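Local coordinates for disulfide bond protein A (Staphylococcus aureus, PDB 3BCI) that probably acts as a thiol:disulfide oxidoreductase of the thioredoxin family, introducing disulfide bonds into proteins during their oxidative folding, at residues 26-29 with 30-34; 79-82 with 83-86; 111-114 with 115-118. All coordinates share one frame; numbering follows the deposited sequence. Where two conformers were deposited one is given.

Interaction 1 of 3, residues 26-29 with 30-34; sequences CKEL and DEKVM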
loop_
_atom_site.group_PDB
_atom_site.type_symbol
_atom_site.label_atom_id
_atom_site.label_comp_id
_atom_site.label_asym_id
_atom_site.label_seq_id
_atom_site.Cartn_x
_atom_site.Cartn_y
_atom_site.Cartn_z
ATOM N N CYS A 26 3.811 9.997 -2.593
ATOM C CA CYS A 26 3.738 8.544 -2.443
ATOM C C CYS A 26 3.437 7.931 -3.816
ATOM O O CYS A 26 3.890 6.834 -4.143
ATOM C CB CYS A 26 2.642 8.164 -1.443
ATOM S SG CYS A 26 3.006 8.624 0.252
ATOM N N LYS A 27 2.677 8.662 -4.620
ATOM C CA LYS A 27 2.321 8.208 -5.965
ATOM C C LYS A 27 3.610 8.186 -6.793
ATOM O O LYS A 27 3.834 7.282 -7.600
ATOM C CB LYS A 27 1.305 9.185 -6.577
ATOM C CG LYS A 27 0.974 8.974 -8.046
ATOM C CD LYS A 27 -0.104 9.973 -8.485
ATOM C CE LYS A 27 -0.472 9.823 -9.947
ATOM N NZ LYS A 27 0.627 10.254 -10.856
ATOM N N GLU A 28 4.460 9.186 -6.574
ATOM C CA GLU A 28 5.737 9.288 -7.271
ATOM C C GLU A 28 6.644 8.128 -6.919
ATOM O O GLU A 28 7.309 7.568 -7.789
ATOM C CB GLU A 28 6.440 10.587 -6.899
ATOM C CG GLU A 28 6.231 11.705 -7.877
ATOM C CD GLU A 28 6.841 13.005 -7.393
ATOM O OE1 GLU A 28 7.989 12.995 -6.919
ATOM O OE2 GLU A 28 6.176 14.049 -7.489
ATOM N N LEU A 29 6.691 7.778 -5.638
ATOM C CA LEU A 29 7.526 6.663 -5.211
ATOM C C LEU A 29 7.055 5.395 -5.921
ATOM O O LEU A 29 7.859 4.641 -6.469
ATOM C CB LEU A 29 7.445 6.493 -3.690
ATOM C CG LEU A 29 8.288 5.387 -3.035
ATOM C CD1 LEU A 29 8.482 5.715 -1.560
ATOM C CD2 LEU A 29 7.613 4.020 -3.198
ATOM N N ASP A 30 5.747 5.172 -5.932
ATOM C CA ASP A 30 5.195 3.987 -6.577
ATOM C C ASP A 30 5.605 3.892 -8.049
ATOM O O ASP A 30 6.066 2.848 -8.509
ATOM C CB ASP A 30 3.670 3.997 -6.483
ATOM C CG ASP A 30 3.048 2.711 -6.988
ATOM O OD1 ASP A 30 3.031 1.717 -6.226
ATOM O OD2 ASP A 30 2.594 2.695 -8.150
ATOM N N GLU A 31 5.448 4.992 -8.778
ATOM C CA GLU A 31 5.772 5.036 -10.203
ATOM C C GLU A 31 7.256 4.866 -10.487
ATOM O O GLU A 31 7.639 4.183 -11.432
ATOM C CB GLU A 31 5.321 6.369 -10.811
ATOM C CG GLU A 31 3.881 6.741 -10.532
ATOM C CD GLU A 31 3.548 8.152 -10.993
ATOM O OE1 GLU A 31 4.357 9.065 -10.731
ATOM O OE2 GLU A 31 2.478 8.348 -11.603
ATOM N N LYS A 32 8.086 5.495 -9.662
ATOM C CA LYS A 32 9.533 5.454 -9.838
ATOM C C LYS A 32 10.254 4.232 -9.277
ATOM O O LYS A 32 11.226 3.751 -9.863
ATOM C CB LYS A 32 10.157 6.702 -9.209
ATOM C CG LYS A 32 9.745 8.015 -9.861
ATOM C CD LYS A 32 10.384 9.201 -9.139
ATOM C CE LYS A 32 10.129 10.509 -9.877
ATOM N NZ LYS A 32 10.805 11.649 -9.201
ATOM N N VAL A 33 9.777 3.734 -8.145
ATOM C CA VAL A 33 10.434 2.621 -7.468
ATOM C C VAL A 33 9.869 1.213 -7.638
ATOM O O VAL A 33 10.609 0.264 -7.925
ATOM C CB VAL A 33 10.507 2.919 -5.950
ATOM C CG1 VAL A 33 11.072 1.727 -5.199
ATOM C CG2 VAL A 33 11.346 4.169 -5.705
ATOM N N MET A 34 8.564 1.078 -7.444
ATOM C CA MET A 34 7.913 -0.220 -7.492
ATOM C C MET A 34 8.117 -1.128 -8.702
ATOM O O MET A 34 8.299 -2.332 -8.536
ATOM C CB MET A 34 6.423 -0.046 -7.194
ATOM C CG MET A 34 6.168 0.472 -5.770
ATOM S SD MET A 34 7.048 -0.489 -4.482
ATOM C CE MET A 34 6.135 -1.976 -4.504
HETATM O O HOH W 1 3.398 11.510 -10.403
HETATM O O HOH W 2 10.170 11.960 -6.789
#
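The carboxylate of Glu-31 is approached by the ammonium group of Lys-27 from above its plane, 41° out of it, in a salt bridge of 2.8 Å from NZ to OE2. The other oxygen of this flat group, OE1, receives a hydrogen bond from a water that itself accepts one from Lys-27 NZ, so the lysine reaches one oxygen directly and the other through solvent. Lys-27 runs out fully extended and turns only at its last torsion (chi4 -69°), which swings NZ over to the carboxylate one helical turn further on. The carboxylate of Glu-28 meets its partner more loosely: OE1 and Lys-32 NZ stand 3.9 Å apart, a long salt bridge between chains that lie side by side. On the buried side, Leu-29 CD2 packs against Val-33 CB at 4.1 Å, the two side chains slanting across one another, with Tyr-169 of helix 166-174 touching both. Beneath these pairs runs the regular i to i+4 ladder of helix 24-42, from Asp-30 N to Cys-26 O at 3.1 Å up to Val-33 N to Leu-29 O at 2.7 Å. Cys-26, in the first turn of this helix, is the second cysteine of the CxxC pair that forms the redox-active disulfide with Cys-23. The chemistry thus divides the helix into a mainly buried side, which holds Leu-29 and Val-33 but also the carboxylate of Asp-30, and a more solvated side where two pairs of opposite charge, each four residues apart, probably offset one another.

Interaction 2 of 3, residues 79-82 with 83-86; sequences FLDF and QKQL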
loop_
_atom_site.group_PDB
_atom_site.type_symbol
_atom_site.label_atom_id
_atom_site.label_comp_id
_atom_site.label_asym_id
_atom_site.label_seq_id
_atom_site.Cartn_x
_atom_site.Cartn_y
_atom_site.Cartn_z
ATOM N N PHE A 79 -2.150 -7.764 -5.184
ATOM C CA PHE A 79 -1.946 -6.566 -4.374
ATOM C C PHE A 79 -1.125 -5.454 -5.028
ATOM O O PHE A 79 -1.545 -4.294 -5.029
ATOM C CB PHE A 79 -1.321 -6.943 -3.027
ATOM C CG PHE A 79 -1.106 -5.767 -2.108
ATOM C CD1 PHE A 79 -2.187 -5.029 -1.636
ATOM C CD2 PHE A 79 0.179 -5.382 -1.740
ATOM C CE1 PHE A 79 -1.989 -3.916 -0.809
ATOM C CE2 PHE A 79 0.390 -4.278 -0.918
ATOM C CZ PHE A 79 -0.694 -3.541 -0.451
ATOM N N LEU A 80 0.040 -5.789 -5.578
ATOM C CA LEU A 80 0.872 -4.770 -6.202
ATOM C C LEU A 80 0.207 -4.109 -7.408
ATOM O O LEU A 80 0.409 -2.917 -7.652
ATOM C CB LEU A 80 2.241 -5.354 -6.577
ATOM C CG LEU A 80 3.076 -5.711 -5.337
ATOM C CD1 LEU A 80 4.437 -6.248 -5.765
ATOM C CD2 LEU A 80 3.250 -4.475 -4.456
ATOM N N ASP A 81 -0.587 -4.863 -8.163
ATOM C CA ASP A 81 -1.274 -4.274 -9.308
ATOM C C ASP A 81 -2.333 -3.320 -8.781
ATOM O O ASP A 81 -2.540 -2.237 -9.325
ATOM C CB ASP A 81 -1.964 -5.338 -10.168
ATOM C CG ASP A 81 -0.987 -6.206 -10.924
ATOM O OD1 ASP A 81 0.098 -5.716 -11.300
ATOM O OD2 ASP A 81 -1.319 -7.384 -11.155
ATOM N N PHE A 82 -3.012 -3.744 -7.719
ATOM C CA PHE A 82 -4.054 -2.928 -7.111
ATOM C C PHE A 82 -3.460 -1.601 -6.652
ATOM O O PHE A 82 -4.009 -0.531 -6.909
ATOM C CB PHE A 82 -4.654 -3.649 -5.903
ATOM C CG PHE A 82 -5.783 -2.897 -5.258
ATOM C CD1 PHE A 82 -7.023 -2.828 -5.875
ATOM C CD2 PHE A 82 -5.586 -2.209 -4.063
ATOM C CE1 PHE A 82 -8.051 -2.084 -5.314
ATOM C CE2 PHE A 82 -6.607 -1.461 -3.493
ATOM C CZ PHE A 82 -7.843 -1.398 -4.122
ATOM N N GLN A 83 -2.329 -1.689 -5.967
ATOM C CA GLN A 83 -1.648 -0.523 -5.443
ATOM C C GLN A 83 -1.248 0.420 -6.576
ATOM O O GLN A 83 -1.522 1.621 -6.528
ATOM C CB GLN A 83 -0.428 -0.988 -4.647
ATOM C CG GLN A 83 0.211 0.060 -3.788
ATOM C CD GLN A 83 1.067 -0.550 -2.698
ATOM O OE1 GLN A 83 2.039 -1.252 -2.975
ATOM N NE2 GLN A 83 0.701 -0.290 -1.447
ATOM N N LYS A 84 -0.619 -0.128 -7.607
ATOM C CA LYS A 84 -0.197 0.681 -8.744
ATOM C C LYS A 84 -1.388 1.366 -9.403
ATOM O O LYS A 84 -1.367 2.572 -9.654
ATOM C CB LYS A 84 0.525 -0.190 -9.776
ATOM C CG LYS A 84 0.908 0.552 -11.056
ATOM C CD LYS A 84 1.791 -0.310 -11.943
ATOM C CE LYS A 84 1.049 -1.538 -12.440
ATOM N NZ LYS A 84 1.988 -2.617 -12.856
ATOM N N GLN A 85 -2.426 0.584 -9.680
ATOM C CA GLN A 85 -3.627 1.099 -10.322
ATOM C C GLN A 85 -4.367 2.126 -9.472
ATOM O O GLN A 85 -4.970 3.057 -10.008
ATOM C CB GLN A 85 -4.561 -0.059 -10.695
ATOM C CG GLN A 85 -4.059 -0.889 -11.877
ATOM C CD GLN A 85 -4.899 -2.134 -12.133
ATOM O OE1 GLN A 85 -6.131 -2.083 -12.120
ATOM N NE2 GLN A 85 -4.231 -3.259 -12.383
ATOM N N LEU A 86 -4.324 1.971 -8.152
ATOM C CA LEU A 86 -5.008 2.925 -7.285
ATOM C C LEU A 86 -4.250 4.257 -7.252
ATOM O O LEU A 86 -4.857 5.322 -7.356
ATOM C CB LEU A 86 -5.166 2.360 -5.867
ATOM C CG LEU A 86 -6.019 3.201 -4.902
ATOM C CD1 LEU A 86 -7.382 3.479 -5.524
ATOM C CD2 LEU A 86 -6.195 2.457 -3.583
#
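Four successive i to i+4 hydrogen bonds join residues 79-82 to 83-86, from Gln-83 N to Phe-79 O at 2.9 Å through to Leu-86 N to Phe-82 O at 2.8 Å, the last being the most bent, with an N-H...O angle of 144°. Gln-83 carries much of the side-chain contact. Its amide meets the Phe-79 ring obliquely, NE2 coming to 3.7 Å from CZ, with the amide and ring planes 59° apart. Its OE1 lies 3.7 Å from Leu-80 CD2, the two chains running alongside each other. Both ends of the amide have partners: OE1 bonds to the hydroxyl of Tyr-49 and NE2 to that of Tyr-21, so the buried group is held at both ends. Helix 79-88 belongs to the helical part of this DsbA-like protein, set between helix 24-42 of the thioredoxin-type core and helices 61-74 and 100-108. Phe-82 packs on both of the latter, Leu-86 on helix 100-108: the two side chains point the same way, and CE2 of the ring touches CD2 of the leucine at 3.9 Å, with His-106 in contact with both. Phe-82 CG sits anti to its own nitrogen (chi1 -177°), which carries the ring out alongside the leucine one turn on. At the more polar edge of the helix, Asp-81 OD1 and Lys-84 NZ form a long salt bridge of 3.9 Å; the main partner of this carboxylate is Arg-38 of helix 24-42. Gln-85 lies extended against the preceding turn, its CG 3.3 Å from Asp-81 O and its NE2 3.8 Å from Asp-81 CB.

Interaction 3 of 3, residues 111-114 with 115-118; sequences HLDK and ETEN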
loop_
_atom_site.group_PDB
_atom_site.type_symbol
_atom_site.label_atom_id
_atom_site.label_comp_id
_atom_site.label_asym_id
_atom_site.label_seq_id
_atom_site.Cartn_x
_atom_site.Cartn_y
_atom_site.Cartn_z
ATOM N N HIS A 111 -10.012 -8.506 -11.863
ATOM C CA HIS A 111 -10.534 -9.688 -12.541
ATOM C C HIS A 111 -10.261 -10.993 -11.819
ATOM O O HIS A 111 -9.786 -11.962 -12.415
ATOM C CB HIS A 111 -9.977 -9.757 -13.964
ATOM C CG HIS A 111 -10.334 -8.567 -14.796
ATOM N ND1 HIS A 111 -11.621 -8.080 -14.875
ATOM C CD2 HIS A 111 -9.574 -7.751 -15.563
ATOM C CE1 HIS A 111 -11.638 -7.013 -15.652
ATOM N NE2 HIS A 111 -10.409 -6.791 -16.083
ATOM N N LEU A 112 -10.565 -11.009 -10.528
ATOM C CA LEU A 112 -10.386 -12.200 -9.711
ATOM C C LEU A 112 -11.653 -13.010 -9.943
ATOM O O LEU A 112 -12.566 -12.549 -10.634
ATOM C CB LEU A 112 -10.305 -11.814 -8.234
ATOM C CG LEU A 112 -9.313 -10.713 -7.852
ATOM C CD1 LEU A 112 -9.558 -10.300 -6.407
ATOM C CD2 LEU A 112 -7.886 -11.202 -8.040
ATOM N N ASP A 113 -11.724 -14.213 -9.386
ATOM C CA ASP A 113 -12.939 -14.987 -9.561
ATOM C C ASP A 113 -14.021 -14.237 -8.785
ATOM O O ASP A 113 -13.729 -13.542 -7.808
ATOM C CB ASP A 113 -12.788 -16.411 -9.022
ATOM C CG ASP A 113 -12.723 -16.463 -7.512
ATOM O OD1 ASP A 113 -11.615 -16.305 -6.962
ATOM O OD2 ASP A 113 -13.782 -16.658 -6.874
ATOM N N LYS A 114 -15.263 -14.378 -9.231
ATOM C CA LYS A 114 -16.404 -13.701 -8.627
ATOM C C LYS A 114 -16.490 -13.733 -7.103
ATOM O O LYS A 114 -16.617 -12.685 -6.468
ATOM C CB LYS A 114 -17.702 -14.262 -9.212
ATOM C CG LYS A 114 -18.951 -13.496 -8.810
ATOM C CD LYS A 114 -18.981 -12.109 -9.431
ATOM C CE LYS A 114 -20.350 -11.470 -9.265
ATOM N NZ LYS A 114 -20.464 -10.182 -10.003
ATOM N N GLU A 115 -16.426 -14.925 -6.516
ATOM C CA GLU A 115 -16.535 -15.047 -5.066
ATOM C C GLU A 115 -15.400 -14.373 -4.291
ATOM O O GLU A 115 -15.621 -13.851 -3.207
ATOM C CB GLU A 115 -16.650 -16.522 -4.657
ATOM C CG GLU A 115 -17.956 -17.207 -5.095
ATOM C CD GLU A 115 -19.218 -16.464 -4.646
ATOM O OE1 GLU A 115 -19.187 -15.804 -3.583
ATOM O OE2 GLU A 115 -20.253 -16.558 -5.346
ATOM N N THR A 116 -14.190 -14.383 -4.837
ATOM C CA THR A 116 -13.067 -13.742 -4.153
ATOM C C THR A 116 -13.322 -12.237 -4.166
ATOM O O THR A 116 -13.124 -11.544 -3.174
ATOM C CB THR A 116 -11.736 -14.056 -4.862
ATOM O OG1 THR A 116 -11.478 -15.463 -4.772
ATOM C CG2 THR A 116 -10.586 -13.293 -4.213
ATOM N N GLU A 117 -13.782 -11.755 -5.311
ATOM C CA GLU A 117 -14.113 -10.353 -5.504
ATOM C C GLU A 117 -15.162 -9.915 -4.483
ATOM O O GLU A 117 -14.990 -8.902 -3.811
ATOM C CB GLU A 117 -14.644 -10.168 -6.923
ATOM C CG GLU A 117 -15.144 -8.779 -7.263
ATOM C CD GLU A 117 -15.624 -8.704 -8.696
ATOM O OE1 GLU A 117 -14.786 -8.831 -9.611
ATOM O OE2 GLU A 117 -16.837 -8.534 -8.915
ATOM N N ASN A 118 -16.239 -10.690 -4.363
ATOM C CA ASN A 118 -17.313 -10.372 -3.421
ATOM C C ASN A 118 -16.814 -10.389 -1.985
ATOM O O ASN A 118 -17.217 -9.561 -1.169
ATOM C CB ASN A 118 -18.477 -11.367 -3.549
ATOM C CG ASN A 118 -19.199 -11.252 -4.874
ATOM O OD1 ASN A 118 -19.167 -10.205 -5.514
ATOM N ND2 ASN A 118 -19.870 -12.322 -5.284
HETATM O O HOH W 3 -12.021 -8.869 -9.154
HETATM O O HOH W 4 -18.730 -8.736 -7.422
#
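Asp-113 and Thr-116 meet with their side chains at about a right angle, the carboxylate lying against both the hydroxyl and the backbone nitrogen of the threonine. OD2 accepts from Thr-116 N at 3.1 Å, the donor standing 51° out of the carboxylate plane; OG1 of Thr-116 is modelled only 2.4 Å from OD1, so short that the detail is doubtful. Asp-113 reaches the threonine with CG tucked between its own nitrogen and carbonyl carbon (chi1 71°), and its negative charge would probably interact favourably with the helix dipole. Its carbonyl oxygen takes the next amide, Glu-117 N, at 3.1 Å. Leu-112 also crosses Thr-116 nearly perpendicularly, CD1 resting 3.9 Å from the methyl CG2, and also touches Ala-75 and Ser-78. Lys-114 and Glu-117 slant across each other with NZ 4.1 Å from OE2, too far for a salt bridge. A water connects Leu-112 N to Glu-117 OE1. Placed before the first turn of helix 114-125, Asp-113 is its N-cap: the carboxylate bonds Thr-116 N, whose other partner, Asp-113 O, is only weakly engaged, the side-chain capping characteristic of a helix start.

Overall arrangement
From the N terminus the chain passes strand 14-19 and enters helix 24-42, where interaction 1 lies within the beta-alpha-beta unit completed by strand 48-53. It then runs through that strand and helix 61-74 to interaction 2 in helix 79-88 and, beyond helix 100-108, reaches interaction 3 at the start of helix 114-125. The three follow in series, neither nested nor crossed, and being local none closes a long loop. Interactions 1 and 2 touch, through Asp-30 with Lys-84 and Met-34 with Leu-80, and so join the thioredoxin-type core to the helical part. Interaction 3 is peripheral, its centre about 16 Å from that of interaction 2 and about 27 Å from that of interaction 1.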